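Local coordinates for protein Phenylalanine/tyrosine ammonia-lyase (Rhodosporidium toruloides, PDB 1Y2M) that catalyses the non-oxidative deamination of L-phenylalanine and L-tyrosine to trans-cinnamate and p-coumarate, releasing ammonium, at the entry to phenylpropanoid metabolism, at residues B[162-167]-B[279-284]; B[167-172]-B[199-204]. One frame throughout, in Å; residues are numbered along the deposited sequence.

A single short helix, 162-176, serves both contacts, and Gly167 belongs to each. Interaction 1 sets Glu163 and Val164 of its first turn against the long helix 273-303; interaction 2 sends Met169, further along, to the strand 200-201 and the residue before it. Their centres are 10 Å apart. Along the chain, interaction 2 is nested within the loop that interaction 1 closes, so a shorter-range connection is made inside a longer one. The two also meet directly: Val165 CB of 162-167 lies 3.5 Å from Thr200 CG2 of 199-204. The helix thereby ties the small antiparallel sheet begun by 200-201 to the helical body of this PAL/histidase-family enzyme.

Interaction 1 (B[162-167]-B[279-284])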
# COMPACT_ATOMS: atom_id res chain seq x y z
N LEU B 162 18.89 14.34 16.90
CA LEU B 162 20.29 14.49 17.29
C LEU B 162 20.95 13.08 17.40
O LEU B 162 22.09 12.86 16.99
CB LEU B 162 20.44 15.30 18.59
CG LEU B 162 19.86 16.72 18.46
CD1 LEU B 162 19.99 17.35 19.84
CD2 LEU B 162 20.56 17.50 17.40
N GLU B 163 20.22 12.11 17.97
CA GLU B 163 20.79 10.77 18.16
C GLU B 163 21.16 10.12 16.82
O GLU B 163 22.14 9.36 16.71
CB GLU B 163 19.86 9.83 18.97
CG GLU B 163 18.52 9.55 18.36
CD GLU B 163 17.65 8.54 19.12
OE1 GLU B 163 17.74 8.51 20.35
OE2 GLU B 163 16.90 7.73 18.51
N VAL B 164 20.36 10.38 15.78
CA VAL B 164 20.62 9.78 14.51
C VAL B 164 21.91 10.34 13.95
O VAL B 164 22.76 9.63 13.43
CB VAL B 164 19.44 10.04 13.56
CG1 VAL B 164 19.81 9.71 12.11
CG2 VAL B 164 18.25 9.17 14.02
N VAL B 165 22.04 11.65 14.08
CA VAL B 165 23.27 12.34 13.64
C VAL B 165 24.52 11.84 14.36
O VAL B 165 25.54 11.54 13.72
CB VAL B 165 23.17 13.88 13.71
CG1 VAL B 165 24.49 14.52 13.24
CG2 VAL B 165 21.98 14.35 12.88
N ARG B 166 24.43 11.66 15.68
CA ARG B 166 25.55 11.11 16.43
C ARG B 166 25.89 9.69 15.97
O ARG B 166 27.06 9.36 15.78
CB ARG B 166 25.22 11.06 17.92
CG ARG B 166 25.33 12.48 18.59
CD ARG B 166 25.16 12.43 20.07
NE ARG B 166 26.07 11.48 20.73
CZ ARG B 166 27.29 11.78 21.17
NH1 ARG B 166 27.81 13.00 20.98
NH2 ARG B 166 28.05 10.87 21.76
N GLY B 167 24.87 8.84 15.80
CA GLY B 167 25.11 7.49 15.33
C GLY B 167 25.76 7.50 13.95
O GLY B 167 26.65 6.70 13.67
N ALA B 279 18.48 3.21 11.24
CA ALA B 279 18.08 1.83 11.19
C ALA B 279 18.55 1.04 12.41
O ALA B 279 17.81 0.19 12.92
CB ALA B 279 18.54 1.18 9.88
N THR B 280 19.77 1.28 12.87
CA THR B 280 20.28 0.60 14.07
C THR B 280 19.46 0.97 15.29
O THR B 280 19.06 0.09 16.06
CB THR B 280 21.76 0.95 14.32
OG1 THR B 280 22.57 0.43 13.25
CG2 THR B 280 22.17 0.39 15.62
N LEU B 281 19.14 2.25 15.46
CA LEU B 281 18.31 2.70 16.57
C LEU B 281 16.94 2.06 16.49
O LEU B 281 16.38 1.63 17.53
CB LEU B 281 18.26 4.22 16.57
CG LEU B 281 19.65 4.83 16.86
CD1 LEU B 281 19.63 6.27 16.43
CD2 LEU B 281 20.01 4.74 18.35
N ALA B 282 16.38 2.02 15.29
CA ALA B 282 15.04 1.45 15.10
C ALA B 282 15.00 -0.05 15.37
O ALA B 282 14.06 -0.58 16.00
CB ALA B 282 14.52 1.79 13.74
N LEU B 283 16.04 -0.76 14.95
CA LEU B 283 16.09 -2.19 15.21
C LEU B 283 16.26 -2.49 16.69
O LEU B 283 15.58 -3.36 17.24
CB LEU B 283 17.22 -2.83 14.44
CG LEU B 283 17.29 -4.36 14.65
CD1 LEU B 283 16.00 -5.05 14.24
CD2 LEU B 283 18.44 -4.94 13.85
N HIS B 284 17.16 -1.75 17.35
CA HIS B 284 17.28 -1.83 18.81
C HIS B 284 15.91 -1.70 19.49
O HIS B 284 15.53 -2.55 20.32
CB HIS B 284 18.25 -0.75 19.28
CG HIS B 284 18.31 -0.55 20.76
ND1 HIS B 284 17.35 0.18 21.45
CD2 HIS B 284 19.27 -0.87 21.67
CE1 HIS B 284 17.72 0.24 22.73
NE2 HIS B 284 18.86 -0.39 22.89
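Val164 and Leu281 bring the two helical segments closest, with their CA atoms 7.7 Å apart, a spacing that a single large side chain can bridge. That side chain is Leu281, whose CD1 methyl makes the closest contacts with 162-167. Placing CG anti to its own carbonyl carbon, chi1 (-66°) sends Leu281 CG toward the facing helix, and CD1 leads, meeting Val164 CG2 at 4.0 Å. The same methyl lies alongside the Glu163 chain from CG to the carboxylate, 4.0 Å from Glu163 CG and 3.7 Å from Glu163 OE2. Glu163 gets there by an unusual route for a helix: its CG sits between the backbone N and carbonyl carbon (chi1 61°), and the chain then runs on extended at chi2. The OE2 approach to Leu281 is packing only. The carboxylate finds its charge partner in Arg77, which forms a salt bridge through Glu163 OE1; Leu281 packs on both partners of the ion pair. Ser277, one turn before Leu281 on the same helix, adds a hydrogen bond from OG to Val164 O. Helix 69-77 thus borders the junction of helices 162-176 and 273-303, Val165 faces strand 200-201, and helices 368-391 and 416-443 pack on Ala279.

Interaction 2 (B[167-172]-B[199-204]); sequences GAMTIR and ITPIVP
Met169, present as selenomethionine, makes its apolar contact with Pro201, its end coming up to the CD corner of the proline ring. Both the selenium and the terminal methyl take part: Met169 SE and Met169 CE each lie 3.9 Å from Pro201 CD, so this one ring carbon is touched by the last two atoms of the chain. The turn about the CG-SE bond (chi3 -78°) brings the methyl round to this position after an extended run at chi2. Val165, one turn earlier on the same helix, also touches Pro201, as does Ala224 of helix 215-225.

In topology this is a helix whose side chain packs on a strand that is outermost, within this chain, in a three-stranded antiparallel sheet; Thr200 of that strand pairs through its backbone with His234. Helix 185-197 leads into the strand from helix 162-176, and its Leu195 also packs on Met169.

The remaining contacts are with the backbone of Ile199 and Thr200. Met169 CE approaches Ile199 O at 3.6 Å, a van der Waals contact, and passes Thr200 CA at 4.3 Å. Ile199 meets the methyl through its main chain, while its side chain packs on Phe194, Phe253 and Leu255.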
# COMPACT_ATOMS: atom_id res chain seq x y z
N GLY B 167 24.87 8.84 15.80
CA GLY B 167 25.11 7.49 15.33
C GLY B 167 25.76 7.50 13.95
O GLY B 167 26.65 6.70 13.67
N ALA B 168 25.37 8.48 13.11
CA ALA B 168 25.90 8.59 11.76
C ALA B 168 27.35 8.97 11.77
O ALA B 168 28.17 8.43 11.03
CB ALA B 168 25.12 9.62 10.98
N MSE B 169 27.71 9.90 12.65
CA MSE B 169 29.12 10.30 12.76
C MSE B 169 29.98 9.14 13.22
O MSE B 169 31.11 9.00 12.75
CB MSE B 169 29.31 11.52 13.65
CG MSE B 169 28.60 12.70 13.05
SE MSE B 169 29.17 14.40 13.96
CE MSE B 169 28.06 14.24 15.65
N THR B 170 29.46 8.33 14.14
CA THR B 170 30.19 7.21 14.70
C THR B 170 30.49 6.17 13.59
O THR B 170 31.61 5.66 13.41
CB THR B 170 29.39 6.55 15.83
OG1 THR B 170 29.12 7.51 16.87
CG2 THR B 170 30.10 5.41 16.41
N ILE B 171 29.42 5.80 12.87
CA ILE B 171 29.54 4.79 11.79
C ILE B 171 30.42 5.36 10.69
O ILE B 171 31.25 4.66 10.13
CB ILE B 171 28.15 4.39 11.24
CG1 ILE B 171 27.35 3.66 12.32
CG2 ILE B 171 28.22 3.66 9.93
CD1 ILE B 171 25.86 3.50 11.98
N ARG B 172 30.26 6.64 10.39
CA ARG B 172 31.07 7.26 9.34
C ARG B 172 32.55 7.12 9.68
O ARG B 172 33.35 6.73 8.83
CB ARG B 172 30.73 8.74 9.16
CG ARG B 172 31.65 9.47 8.20
CD ARG B 172 32.09 8.49 7.09
NE ARG B 172 31.36 8.74 5.93
CZ ARG B 172 31.21 7.96 4.87
NH1 ARG B 172 31.72 6.73 4.69
NH2 ARG B 172 30.49 8.48 3.94
N ILE B 199 28.82 18.24 20.06
CA ILE B 199 28.47 19.15 18.94
C ILE B 199 27.78 18.30 17.89
O ILE B 199 28.38 17.36 17.39
CB ILE B 199 29.71 19.79 18.34
CG1 ILE B 199 30.47 20.60 19.40
CG2 ILE B 199 29.28 20.68 17.17
CD1 ILE B 199 31.82 21.04 18.93
N THR B 200 26.52 18.58 17.58
CA THR B 200 25.73 17.74 16.68
C THR B 200 25.17 18.63 15.57
O THR B 200 24.42 19.58 15.83
CB THR B 200 24.56 17.02 17.38
OG1 THR B 200 24.98 16.35 18.56
CG2 THR B 200 23.96 15.99 16.45
N PRO B 201 25.64 18.37 14.33
CA PRO B 201 25.15 19.14 13.21
C PRO B 201 23.65 19.12 13.08
O PRO B 201 23.02 18.09 13.30
CB PRO B 201 25.83 18.47 12.03
CG PRO B 201 27.12 17.95 12.56
CD PRO B 201 26.74 17.46 13.95
N ILE B 202 23.10 20.25 12.67
CA ILE B 202 21.70 20.36 12.37
C ILE B 202 21.56 19.97 10.89
O ILE B 202 22.16 20.61 10.01
CB ILE B 202 21.19 21.80 12.61
CG1 ILE B 202 21.27 22.14 14.08
CG2 ILE B 202 19.79 22.00 12.07
CD1 ILE B 202 20.46 21.26 14.98
N VAL B 203 20.81 18.91 10.62
CA VAL B 203 20.77 18.34 9.30
C VAL B 203 19.30 18.21 8.89
O VAL B 203 18.48 17.82 9.70
CB VAL B 203 21.41 16.92 9.35
CG1 VAL B 203 21.39 16.20 8.00
CG2 VAL B 203 22.83 16.95 9.93
N PRO B 204 18.97 18.56 7.66
CA PRO B 204 17.57 18.38 7.22
C PRO B 204 17.10 16.93 7.34
O PRO B 204 17.84 16.00 7.09
CB PRO B 204 17.63 18.79 5.72
CG PRO B 204 18.81 19.71 5.64
CD PRO B 204 19.83 19.12 6.60